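PDB 4ZXO: glycosyl hydrolase family 26 from Bacteroides ovatus, which cleaves beta-mannan chains as a family 26 beta-mannanase, serving the breakdown of galactomannan in this gut bacterium. Local coordinates for residues 27-32 with 48-53; 274-277 with 281-284; 285-290 with 328-333; 322-327 with 333-338. All coordinates share one frame; numbering follows the deposited sequence.

Contact 1 of 4, residues 27-32 with 48-53; sequences ILFGHH and SDVKSV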
loop_
_atom_site.group_PDB
_atom_site.type_symbol
_atom_site.label_atom_id
_atom_site.label_comp_id
_atom_site.label_asym_id
_atom_site.label_seq_id
_atom_site.Cartn_x
_atom_site.Cartn_y
_atom_site.Cartn_z
ATOM N N ILE A 27 6.081 -7.137 12.533
ATOM C CA ILE A 27 5.156 -6.567 11.548
ATOM C C ILE A 27 5.218 -5.048 11.619
ATOM O O ILE A 27 4.844 -4.475 12.638
ATOM C CB ILE A 27 3.708 -7.002 11.813
ATOM C CG1 ILE A 27 3.551 -8.519 11.941
ATOM C CG2 ILE A 27 2.807 -6.506 10.672
ATOM C CD1 ILE A 27 2.166 -8.976 12.382
ATOM N N LEU A 28 5.677 -4.379 10.563
ATOM C CA LEU A 28 5.632 -2.904 10.571
ATOM C C LEU A 28 4.235 -2.404 10.586
ATOM O O LEU A 28 3.414 -2.898 9.838
ATOM C CB LEU A 28 6.351 -2.348 9.330
ATOM C CG LEU A 28 7.868 -2.634 9.263
ATOM C CD1 LEU A 28 8.358 -2.572 7.774
ATOM C CD2 LEU A 28 8.627 -1.662 10.149
ATOM N N PHE A 29 3.953 -1.400 11.416
ATOM C CA PHE A 29 2.637 -0.799 11.406
ATOM C C PHE A 29 2.577 0.395 10.478
ATOM O O PHE A 29 3.481 1.249 10.518
ATOM C CB PHE A 29 2.233 -0.348 12.799
ATOM C CG PHE A 29 0.811 0.171 12.843
ATOM C CD1 PHE A 29 -0.274 -0.719 12.791
ATOM C CD2 PHE A 29 0.548 1.523 12.832
ATOM C CE1 PHE A 29 -1.613 -0.237 12.778
ATOM C CE2 PHE A 29 -0.778 1.994 12.818
ATOM C CZ PHE A 29 -1.852 1.123 12.801
ATOM N N GLY A 30 1.478 0.495 9.704
ATOM C CA GLY A 30 1.329 1.504 8.687
ATOM C C GLY A 30 0.054 2.338 8.789
ATOM O O GLY A 30 -0.977 1.865 9.281
ATOM N N HIS A 31 0.116 3.550 8.244
ATOM C CA HIS A 31 -1.051 4.389 8.148
ATOM C C HIS A 31 -0.971 5.236 6.870
ATOM O O HIS A 31 0.056 5.887 6.600
ATOM C CB HIS A 31 -1.112 5.287 9.388
ATOM C CG HIS A 31 -2.345 6.163 9.458
ATOM N ND1 HIS A 31 -2.304 7.457 9.943
ATOM C CD2 HIS A 31 -3.640 5.919 9.132
ATOM C CE1 HIS A 31 -3.523 7.982 9.909
ATOM N NE2 HIS A 31 -4.351 7.073 9.394
ATOM N N HIS A 32 -2.054 5.271 6.121
ATOM C CA HIS A 32 -2.160 6.099 4.928
ATOM C C HIS A 32 -2.292 7.589 5.282
ATOM O O HIS A 32 -3.009 7.986 6.211
ATOM C CB HIS A 32 -3.377 5.649 4.074
ATOM C CG HIS A 32 -3.379 6.219 2.687
ATOM N ND1 HIS A 32 -2.612 5.691 1.647
ATOM C CD2 HIS A 32 -4.039 7.291 2.168
ATOM C CE1 HIS A 32 -2.811 6.416 0.551
ATOM N NE2 HIS A 32 -3.693 7.379 0.838
ATOM N N SER A 48 1.215 13.707 13.214
ATOM C CA SER A 48 0.808 12.342 12.866
ATOM C C SER A 48 -0.240 11.907 13.867
ATOM O O SER A 48 0.047 11.979 15.078
ATOM C CB SER A 48 1.995 11.397 12.949
ATOM O OG SER A 48 1.557 10.050 13.144
ATOM N N ASP A 49 -1.443 11.474 13.436
ATOM C CA ASP A 49 -2.404 11.024 14.458
ATOM C C ASP A 49 -1.853 9.786 15.184
ATOM O O ASP A 49 -2.092 9.603 16.403
ATOM C CB ASP A 49 -3.744 10.704 13.845
ATOM C CG ASP A 49 -4.581 11.932 13.609
ATOM O OD1 ASP A 49 -4.169 13.050 14.027
ATOM O OD2 ASP A 49 -5.691 11.751 13.078
ATOM N N VAL A 50 -1.127 8.935 14.470
ATOM C CA VAL A 50 -0.517 7.771 15.136
ATOM C C VAL A 50 0.510 8.165 16.202
ATOM O O VAL A 50 0.427 7.714 17.351
ATOM C CB VAL A 50 0.125 6.823 14.079
ATOM C CG1 VAL A 50 0.986 5.764 14.741
ATOM C CG2 VAL A 50 -1.014 6.174 13.289
ATOM N N LYS A 51 1.429 9.053 15.853
ATOM C CA LYS A 51 2.405 9.489 16.828
ATOM C C LYS A 51 1.741 10.239 17.968
ATOM O O LYS A 51 2.122 10.076 19.126
ATOM C CB LYS A 51 3.476 10.365 16.135
ATOM C CG LYS A 51 4.637 10.797 17.059
ATOM C CD LYS A 51 5.691 11.514 16.256
ATOM C CE LYS A 51 6.808 12.097 17.125
ATOM N NZ LYS A 51 6.409 13.469 17.587
ATOM N N SER A 52 0.699 11.025 17.674
ATOM C CA SER A 52 0.025 11.779 18.752
ATOM C C SER A 52 -0.580 10.838 19.763
ATOM O O SER A 52 -0.732 11.217 20.932
ATOM C CB SER A 52 -1.071 12.686 18.193
ATOM O OG SER A 52 -0.502 13.747 17.484
ATOM N N VAL A 53 -0.926 9.615 19.336
ATOM C CA VAL A 53 -1.499 8.661 20.307
ATOM C C VAL A 53 -0.451 7.802 20.994
ATOM O O VAL A 53 -0.417 7.705 22.222
ATOM C CB VAL A 53 -2.552 7.748 19.647
ATOM C CG1 VAL A 53 -2.996 6.578 20.582
ATOM C CG2 VAL A 53 -3.729 8.579 19.223
#

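Contact 2 of 4, residues 274-277 with 281-284; sequences EGIP and WWTG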
loop_
_atom_site.group_PDB
_atom_site.type_symbol
_atom_site.label_atom_id
_atom_site.label_comp_id
_atom_site.label_asym_id
_atom_site.label_seq_id
_atom_site.Cartn_x
_atom_site.Cartn_y
_atom_site.Cartn_z
ATOM N N GLU A 274 -13.778 1.308 10.236
ATOM C CA GLU A 274 -14.063 2.731 10.100
ATOM C C GLU A 274 -14.593 3.357 11.426
ATOM O O GLU A 274 -15.587 2.861 12.016
ATOM C CB GLU A 274 -15.051 2.946 8.944
ATOM C CG GLU A 274 -15.251 4.395 8.679
ATOM C CD GLU A 274 -16.299 4.670 7.637
ATOM O OE1 GLU A 274 -17.283 3.889 7.536
ATOM O OE2 GLU A 274 -16.144 5.662 6.900
ATOM N N GLY A 275 -13.953 4.447 11.886
ATOM C CA GLY A 275 -14.393 5.106 13.107
ATOM C C GLY A 275 -14.055 4.361 14.376
ATOM O O GLY A 275 -14.506 4.778 15.453
ATOM N N ILE A 276 -13.268 3.276 14.240
ATOM C CA ILE A 276 -12.956 2.312 15.309
ATOM C C ILE A 276 -13.832 2.434 16.551
ATOM O O ILE A 276 -13.345 2.820 17.636
ATOM C CB ILE A 276 -11.448 2.412 15.778
ATOM C CG1 ILE A 276 -10.519 2.715 14.604
ATOM C CG2 ILE A 276 -11.040 1.078 16.361
ATOM C CD1 ILE A 276 -9.741 4.017 14.756
ATOM N N PRO A 277 -15.123 2.087 16.421
ATOM C CA PRO A 277 -16.050 2.314 17.541
ATOM C C PRO A 277 -15.829 1.305 18.666
ATOM O O PRO A 277 -16.396 1.470 19.747
ATOM C CB PRO A 277 -17.419 2.083 16.932
ATOM C CG PRO A 277 -17.246 1.874 15.475
ATOM C CD PRO A 277 -15.813 1.687 15.179
ATOM N N TRP A 281 -10.475 -2.685 19.743
ATOM C CA TRP A 281 -10.304 -3.310 18.412
ATOM C C TRP A 281 -8.898 -3.804 18.168
ATOM O O TRP A 281 -8.702 -4.888 17.612
ATOM C CB TRP A 281 -10.672 -2.354 17.273
ATOM C CG TRP A 281 -10.752 -3.052 15.945
ATOM C CD1 TRP A 281 -11.721 -3.926 15.549
ATOM C CD2 TRP A 281 -9.846 -2.935 14.858
ATOM N NE1 TRP A 281 -11.471 -4.376 14.293
ATOM C CE2 TRP A 281 -10.320 -3.784 13.832
ATOM C CE3 TRP A 281 -8.655 -2.220 14.655
ATOM C CZ2 TRP A 281 -9.658 -3.934 12.607
ATOM C CZ3 TRP A 281 -7.985 -2.355 13.391
ATOM C CH2 TRP A 281 -8.520 -3.204 12.389
ATOM N N TRP A 282 -7.917 -3.012 18.589
ATOM C CA TRP A 282 -6.510 -3.285 18.241
ATOM C C TRP A 282 -5.984 -4.564 18.893
ATOM O O TRP A 282 -5.418 -5.425 18.201
ATOM C CB TRP A 282 -5.635 -2.083 18.650
ATOM C CG TRP A 282 -6.112 -0.837 17.999
ATOM C CD1 TRP A 282 -6.931 0.120 18.538
ATOM C CD2 TRP A 282 -5.911 -0.468 16.636
ATOM N NE1 TRP A 282 -7.241 1.079 17.586
ATOM C CE2 TRP A 282 -6.588 0.763 16.420
ATOM C CE3 TRP A 282 -5.172 -1.024 15.596
ATOM C CZ2 TRP A 282 -6.614 1.402 15.184
ATOM C CZ3 TRP A 282 -5.166 -0.373 14.368
ATOM C CH2 TRP A 282 -5.897 0.834 14.177
ATOM N N THR A 283 -6.158 -4.697 20.219
ATOM C CA THR A 283 -5.688 -5.914 20.885
ATOM C C THR A 283 -6.705 -7.003 20.910
ATOM O O THR A 283 -6.365 -8.176 21.078
ATOM C CB THR A 283 -5.257 -5.681 22.361
ATOM O OG1 THR A 283 -6.384 -5.237 23.155
ATOM C CG2 THR A 283 -4.144 -4.634 22.396
ATOM N N GLY A 284 -7.963 -6.641 20.747
ATOM C CA GLY A 284 -8.994 -7.646 20.885
ATOM C C GLY A 284 -9.450 -8.284 19.599
ATOM O O GLY A 284 -10.023 -9.354 19.617
#

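Contact 3 of 4, residues 285-290 with 328-333; sequences TLLPVI and SRSPKI. With K (potassium ion), chain B.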
loop_
_atom_site.group_PDB
_atom_site.type_symbol
_atom_site.label_atom_id
_atom_site.label_comp_id
_atom_site.label_asym_id
_atom_site.label_seq_id
_atom_site.Cartn_x
_atom_site.Cartn_y
_atom_site.Cartn_z
ATOM N N THR A 285 -9.229 -7.607 18.486
ATOM C CA THR A 285 -9.611 -8.156 17.167
ATOM C C THR A 285 -8.416 -8.246 16.217
ATOM O O THR A 285 -8.100 -9.317 15.732
ATOM C CB THR A 285 -10.716 -7.308 16.539
ATOM O OG1 THR A 285 -11.852 -7.354 17.403
ATOM C CG2 THR A 285 -11.162 -7.860 15.207
ATOM N N LEU A 286 -7.739 -7.132 15.952
ATOM C CA LEU A 286 -6.694 -7.166 14.925
ATOM C C LEU A 286 -5.467 -8.012 15.326
ATOM O O LEU A 286 -5.016 -8.914 14.580
ATOM C CB LEU A 286 -6.241 -5.744 14.620
ATOM C CG LEU A 286 -5.174 -5.647 13.534
ATOM C CD1 LEU A 286 -5.614 -6.084 12.149
ATOM C CD2 LEU A 286 -4.582 -4.237 13.402
ATOM N N LEU A 287 -4.889 -7.706 16.477
ATOM C CA LEU A 287 -3.623 -8.374 16.876
ATOM C C LEU A 287 -3.751 -9.884 16.975
ATOM O O LEU A 287 -2.896 -10.599 16.460
ATOM C CB LEU A 287 -3.128 -7.784 18.184
ATOM C CG LEU A 287 -1.727 -8.287 18.622
ATOM C CD1 LEU A 287 -0.618 -8.038 17.556
ATOM C CD2 LEU A 287 -1.304 -7.654 19.950
ATOM N N PRO A 288 -4.837 -10.395 17.572
ATOM C CA PRO A 288 -4.872 -11.875 17.654
ATOM C C PRO A 288 -4.944 -12.565 16.314
ATOM O O PRO A 288 -4.499 -13.710 16.217
ATOM C CB PRO A 288 -6.145 -12.180 18.447
ATOM C CG PRO A 288 -6.382 -10.923 19.285
ATOM C CD PRO A 288 -5.899 -9.753 18.385
ATOM N N VAL A 289 -5.425 -11.872 15.283
ATOM C CA VAL A 289 -5.409 -12.456 13.955
ATOM C C VAL A 289 -4.052 -12.299 13.312
ATOM O O VAL A 289 -3.474 -13.300 12.907
ATOM C CB VAL A 289 -6.473 -11.834 13.027
ATOM C CG1 VAL A 289 -6.370 -12.453 11.625
ATOM C CG2 VAL A 289 -7.857 -12.099 13.603
ATOM N N ILE A 290 -3.521 -11.072 13.241
ATOM C CA ILE A 290 -2.342 -10.863 12.411
ATOM C C ILE A 290 -1.088 -11.481 13.025
ATOM O O ILE A 290 -0.180 -11.848 12.288
ATOM C CB ILE A 290 -2.081 -9.368 12.079
ATOM C CG1 ILE A 290 -1.806 -8.542 13.324
ATOM C CG2 ILE A 290 -3.268 -8.776 11.302
ATOM C CD1 ILE A 290 -1.417 -7.114 13.004
ATOM N N SER A 328 0.459 -1.034 20.356
ATOM C CA SER A 328 1.735 -0.535 19.853
ATOM C C SER A 328 2.883 -1.075 20.675
ATOM O O SER A 328 3.960 -1.196 20.153
ATOM C CB SER A 328 1.790 0.997 19.834
ATOM O OG SER A 328 1.972 1.553 21.133
ATOM N N ARG A 329 2.612 -1.447 21.911
ATOM C CA ARG A 329 3.643 -1.965 22.770
ATOM C C ARG A 329 3.909 -3.459 22.560
ATOM O O ARG A 329 4.829 -4.009 23.179
ATOM C CB ARG A 329 3.233 -1.654 24.212
ATOM C CG ARG A 329 3.340 -0.179 24.498
ATOM C CD ARG A 329 2.861 0.227 25.844
ATOM N NE ARG A 329 3.087 1.659 26.006
ATOM C CZ ARG A 329 2.483 2.404 26.920
ATOM N NH1 ARG A 329 1.656 1.834 27.772
ATOM N NH2 ARG A 329 2.728 3.710 26.990
ATOM N N SER A 330 3.118 -4.130 21.728
ATOM C CA SER A 330 3.375 -5.527 21.410
ATOM C C SER A 330 4.736 -5.641 20.756
ATOM O O SER A 330 5.075 -4.819 19.886
ATOM C CB SER A 330 2.317 -6.069 20.439
ATOM O OG SER A 330 2.764 -7.340 19.965
ATOM N N PRO A 331 5.503 -6.663 21.124
ATOM C CA PRO A 331 6.829 -6.741 20.512
ATOM C C PRO A 331 6.694 -7.148 19.030
ATOM O O PRO A 331 7.625 -7.041 18.223
ATOM C CB PRO A 331 7.567 -7.808 21.370
ATOM C CG PRO A 331 6.495 -8.569 22.102
ATOM C CD PRO A 331 5.247 -7.697 22.158
ATOM N N LYS A 332 5.516 -7.618 18.666
ATOM C CA LYS A 332 5.257 -8.040 17.285
ATOM C C LYS A 332 5.026 -6.883 16.355
ATOM O O LYS A 332 5.022 -7.087 15.152
ATOM C CB LYS A 332 4.056 -8.987 17.259
ATOM C CG LYS A 332 4.330 -10.180 18.158
ATOM C CD LYS A 332 3.186 -11.163 18.240
ATOM C CE LYS A 332 3.618 -12.374 19.078
ATOM N NZ LYS A 332 2.494 -13.313 19.237
ATOM N N ILE A 333 4.804 -5.676 16.880
ATOM C CA ILE A 333 4.382 -4.589 15.995
ATOM C C ILE A 333 5.395 -3.479 16.010
ATOM O O ILE A 333 5.731 -2.990 17.112
ATOM C CB ILE A 333 3.001 -4.001 16.433
ATOM C CG1 ILE A 333 1.926 -5.082 16.610
ATOM C CG2 ILE A 333 2.445 -2.892 15.466
ATOM C CD1 ILE A 333 1.606 -5.885 15.379
HETATM K K K B . 6.105 -2.388 19.408
HETATM O O HOH W 1 7.187 -2.964 21.726
HETATM O O HOH W 2 8.760 -1.286 20.629
HETATM O O HOH W 3 6.973 -0.120 19.049
HETATM O O HOH W 4 8.722 -3.179 19.254
#

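Contact 4 of 4, residues 322-327 with 333-338; sequences DDFVKF and ILFVGD. With K (potassium ion), chain B.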
loop_
_atom_site.group_PDB
_atom_site.type_symbol
_atom_site.label_atom_id
_atom_site.label_comp_id
_atom_site.label_asym_id
_atom_site.label_seq_id
_atom_site.Cartn_x
_atom_site.Cartn_y
_atom_site.Cartn_z
ATOM N N ASP A 322 -6.430 4.327 23.886
ATOM C CA ASP A 322 -5.658 3.638 24.917
ATOM C C ASP A 322 -5.312 2.222 24.481
ATOM O O ASP A 322 -4.208 1.756 24.712
ATOM C CB ASP A 322 -6.433 3.592 26.230
ATOM C CG ASP A 322 -6.520 4.943 26.890
ATOM O OD1 ASP A 322 -5.715 5.824 26.550
ATOM O OD2 ASP A 322 -7.391 5.109 27.776
ATOM N N ASP A 323 -6.247 1.549 23.815
ATOM C CA ASP A 323 -5.979 0.175 23.391
ATOM C C ASP A 323 -4.949 0.152 22.251
ATOM O O ASP A 323 -4.168 -0.795 22.139
ATOM C CB ASP A 323 -7.277 -0.514 22.938
ATOM C CG ASP A 323 -7.064 -1.971 22.613
ATOM O OD1 ASP A 323 -6.734 -2.726 23.540
ATOM O OD2 ASP A 323 -7.265 -2.361 21.436
ATOM N N PHE A 324 -4.977 1.160 21.369
ATOM C CA PHE A 324 -3.948 1.280 20.353
ATOM C C PHE A 324 -2.565 1.432 21.007
ATOM O O PHE A 324 -1.574 0.897 20.505
ATOM C CB PHE A 324 -4.234 2.475 19.451
ATOM C CG PHE A 324 -3.221 2.638 18.359
ATOM C CD1 PHE A 324 -3.236 1.796 17.248
ATOM C CD2 PHE A 324 -2.217 3.581 18.468
ATOM C CE1 PHE A 324 -2.299 1.939 16.235
ATOM C CE2 PHE A 324 -1.237 3.713 17.464
ATOM C CZ PHE A 324 -1.306 2.892 16.328
ATOM N N VAL A 325 -2.492 2.200 22.094
ATOM C CA VAL A 325 -1.200 2.316 22.792
ATOM C C VAL A 325 -0.732 0.920 23.245
ATOM O O VAL A 325 0.415 0.565 23.031
ATOM C CB VAL A 325 -1.263 3.263 23.991
ATOM C CG1 VAL A 325 0.075 3.176 24.801
ATOM C CG2 VAL A 325 -1.465 4.723 23.495
ATOM N N LYS A 326 -1.636 0.130 23.835
ATOM C CA LYS A 326 -1.290 -1.209 24.277
ATOM C C LYS A 326 -0.839 -2.099 23.089
ATOM O O LYS A 326 0.132 -2.855 23.173
ATOM C CB LYS A 326 -2.485 -1.827 25.004
ATOM C CG LYS A 326 -2.303 -3.254 25.491
ATOM C CD LYS A 326 -3.492 -3.667 26.400
ATOM C CE LYS A 326 -3.845 -5.160 26.365
ATOM N NZ LYS A 326 -2.642 -6.002 26.595
ATOM N N PHE A 327 -1.590 -2.017 21.999
ATOM C CA PHE A 327 -1.230 -2.707 20.753
ATOM C C PHE A 327 0.160 -2.327 20.278
ATOM O O PHE A 327 0.955 -3.179 19.871
ATOM C CB PHE A 327 -2.291 -2.338 19.721
ATOM C CG PHE A 327 -1.975 -2.665 18.280
ATOM C CD1 PHE A 327 -2.256 -3.929 17.744
ATOM C CD2 PHE A 327 -1.416 -1.690 17.454
ATOM C CE1 PHE A 327 -2.031 -4.197 16.377
ATOM C CE2 PHE A 327 -1.149 -1.965 16.095
ATOM C CZ PHE A 327 -1.462 -3.227 15.558
ATOM N N ILE A 333 4.804 -5.676 16.880
ATOM C CA ILE A 333 4.382 -4.589 15.995
ATOM C C ILE A 333 5.395 -3.479 16.010
ATOM O O ILE A 333 5.731 -2.990 17.112
ATOM C CB ILE A 333 3.001 -4.001 16.433
ATOM C CG1 ILE A 333 1.926 -5.082 16.610
ATOM C CG2 ILE A 333 2.445 -2.892 15.466
ATOM C CD1 ILE A 333 1.606 -5.885 15.379
ATOM N N LEU A 334 5.843 -3.048 14.824
ATOM C CA LEU A 334 7.032 -2.224 14.725
ATOM C C LEU A 334 6.711 -0.804 14.244
ATOM O O LEU A 334 6.007 -0.587 13.248
ATOM C CB LEU A 334 8.047 -2.840 13.790
ATOM C CG LEU A 334 8.443 -4.285 14.057
ATOM C CD1 LEU A 334 9.308 -4.775 12.903
ATOM C CD2 LEU A 334 9.144 -4.456 15.375
ATOM N N PHE A 335 7.285 0.156 14.938
ATOM C CA PHE A 335 7.143 1.567 14.650
ATOM C C PHE A 335 8.549 2.097 14.482
ATOM O O PHE A 335 9.527 1.484 14.963
ATOM C CB PHE A 335 6.416 2.337 15.811
ATOM C CG PHE A 335 4.989 1.952 15.983
ATOM C CD1 PHE A 335 3.961 2.813 15.573
ATOM C CD2 PHE A 335 4.652 0.718 16.575
ATOM C CE1 PHE A 335 2.607 2.449 15.716
ATOM C CE2 PHE A 335 3.313 0.351 16.715
ATOM C CZ PHE A 335 2.279 1.209 16.266
ATOM N N VAL A 336 8.667 3.274 13.895
ATOM C CA VAL A 336 9.964 3.935 13.833
ATOM C C VAL A 336 10.594 4.060 15.212
ATOM O O VAL A 336 9.907 4.458 16.161
ATOM C CB VAL A 336 9.804 5.319 13.199
ATOM C CG1 VAL A 336 11.077 6.116 13.360
ATOM C CG2 VAL A 336 9.423 5.162 11.693
ATOM N N GLY A 337 11.888 3.726 15.334
ATOM C CA GLY A 337 12.573 3.600 16.642
ATOM C C GLY A 337 12.760 2.157 17.117
ATOM O O GLY A 337 13.654 1.852 17.924
ATOM N N ASP A 338 11.951 1.230 16.601
ATOM C CA ASP A 338 12.096 -0.178 16.977
ATOM C C ASP A 338 13.257 -0.853 16.247
ATOM O O ASP A 338 13.938 -0.222 15.433
ATOM C CB ASP A 338 10.777 -0.897 16.727
ATOM C CG ASP A 338 9.658 -0.380 17.651
ATOM O OD1 ASP A 338 9.975 0.151 18.734
ATOM O OD2 ASP A 338 8.465 -0.498 17.327
HETATM K K K B . 6.105 -2.388 19.408
HETATM O O HOH W 2 8.760 -1.286 20.629
HETATM O O HOH W 1 7.187 -2.964 21.726
HETATM O O HOH W 3 6.973 -0.120 19.049
HETATM O O HOH W 4 8.722 -3.179 19.254
#

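Contact 1 of 4, residues 27-32 with 48-53
Phe29 is the first residue of strand 27-32 to touch the helix that follows Ser48, and its partner is a single methyl, Val50 CG2. That methyl stands at the edge of the phenyl ring, near the ring plane, 4.2 Å from Phe29 CE2. Two residues on, past Gly30, His31 comes out on the same side of the strand and meets the same carbon, with His31 ND1 3.8 Å from Val50 CG2. His31 CB also lies beside it, at 4.0 Å from Val50 CG2, and the histidine and the valine run past one another in opposite directions. Both strand residues hold CG anti to the backbone N (chi1 -176° for His31), which helps bring each ring to the methyl. The same ND1 is hydrogen-bonded to Asp34, whose carboxylate also bonds Ser48 OG. Ser48 is the N-cap of the helix, and its OG accepts from Lys51 N over 2.9 Å in an almost straight bond (177°). One acidic residue therefore links the strand to the helix start, next to an apolar contact. The whole lies at the wall of a TIM-type barrel: strand 27-32 runs parallel between strands 60-64 and 295-300, while Phe324 of helix 321-328 packs on both Phe29 and Val50.

Contact 2 of 4, residues 274-277 with 281-284
Ile276 and Trp281 stand with their CA atoms 6.9 Å apart, the chain between them turning from an irregular loop into the first turn of helix 281-290, which includes a wider pi-type turn at 282-284. Into the corner so formed goes the isoleucine side chain, roughly perpendicular to both tryptophans. Its CG2 branch does most of the work: Ile276 CG2 is 3.6 Å from Trp281 CB, and the same methyl comes to 4.0 Å from Trp282 NE1. The other branch turns to the neighbouring six-membered ring of the second indole, where Ile276 CD1 is 4.1 Å from Trp282 CZ2; with chi2 at 120° this ethyl group departs from a staggered form. The indoles also meet each other. Trp281 CE3 stands 3.7 Å above the plane of the Trp282 ring, over its centre, while Trp282 CZ3 lies in the plane of the Trp281 ring, so an edge of one faces the flat of the other. Both indole nitrogens are bonded outside the two segments, Trp281 NE1 to Gln238 and Trp282 NE1 to Ser320, the latter while lying against the isoleucine methyl. No hydrogen bond spans the two segments. The loop is thus fitted to the helix start by shape and by the exclusion of water from three buried side chains, while the indole nitrogens, bonded to other parts of the fold, probably help to fix how each ring is turned.

Contact 3 of 4, residues 285-290 with 328-333
Leu287 meets Ile333 and Ser330 without any ring between them: no aromatic face or edge belongs to either segment, and a nearby flat group is Phe327 of helix 321-328, which touches both Leu287 and Ile333. The contact itself is made by branch ends. Leu287 CD1 is 3.8 Å from Ile333 CD1, the leucine and isoleucine lying alongside with their ends running opposite ways, and the other leucine methyl, CD2, lies 4.0 Å from Ser330 CB. With CG anti to the backbone N (chi1 -173°), the leucine is extended from its helix far enough to straddle the turn. One turn on, past the kink at Pro288, Ile290 CD1 crosses to Ile333 CD1 at 4.0 Å. An alanine in place of Leu287 is likely to open a gap beside Ile333 CD1 and leave Ser330 CB without its apolar neighbour. Behind this surface the loop is tightly organised. Ser330 starts a type I beta turn that ends at Ile333, and its OG accepts from Lys332 N at 3.1 Å, an ST turn. Three backbone carbonyls then converge on a potassium ion: Ser328 O, Ser330 O at 2.7 Å from the ion, and Ile333 O at 2.4 Å. Four waters complete its shell, one of them at a long distance. The chemistry therefore divides by side: methyl groups face the helix, while carbonyl oxygens gather round the cation, which probably holds the turn in the form that presents Ile333 to Leu287.

Contact 4 of 4, residues 322-327 with 333-338
The potassium site lies where helix 321-328 gives way to strand 333-334, and just beside it Phe327 and Phe324 of the helix pack on Ile333 and Phe335. Ile333 lies over one face of the Phe327 ring in a CH-pi contact, CG1 being 4.2 Å from the ring centroid and 21° off the ring normal. Its other branch goes to the rim, with Ile333 CG2 3.8 Å from Phe327 CE2. A glycine in place of Ile333 would take CG1 and CG2 off the Phe327 ring, which would probably be freer to turn, beside a carbonyl that binds the metal. Phe335 works alongside: Phe324 CZ reaches its edge, near the ring plane, 4.0 Å from Phe335 CZ, the two side chains arriving from opposite directions. With CG anti to its carbonyl carbon (chi1 -67°), Phe335 brings CE1 and CZ to Phe324 CZ. The strand end is finished by a type II turn from Phe335 to Asp338, whose OD2 accepts from Phe335 N over 2.7 Å, from above the carboxylate plane. Asp338 OD1 accepts from the most distant of the potassium's waters, at 2.7 Å, which makes Asp338 a second-shell residue of the site. Around these rings, strand 333-334 runs parallel to strand 27-32, Phe29 meets both Phe324 and Phe335, Trp282 of helix 281-290 meets Phe324 edge-to-face, and Val50 and Val53 of helix 49-54 close in from beyond.

In the fold
The four contacts form one continuous patch on one side of the barrel. Contacts 1 and 4 are the nearest pair, with centres about 8 Å apart; their strands are neighbours in the sheet, and Phe29 N is 2.9 Å from Leu334 O. Contacts 2 and 3 both use helix 281-290, their centres about 12 Å apart. Contacts 3 and 4 share Ile333 and the potassium ion with its waters. Asp323 ties helix 321-328 to contact 2, its OD1 being 2.6 Å from Thr283 OG1. The ion lies about 8 Å from the side chain of Phe29, nearer the start of strand 27-32 than its end, whereas TIM-barrel active sites lie at the carboxyl ends of the strands, consistent with a structural role.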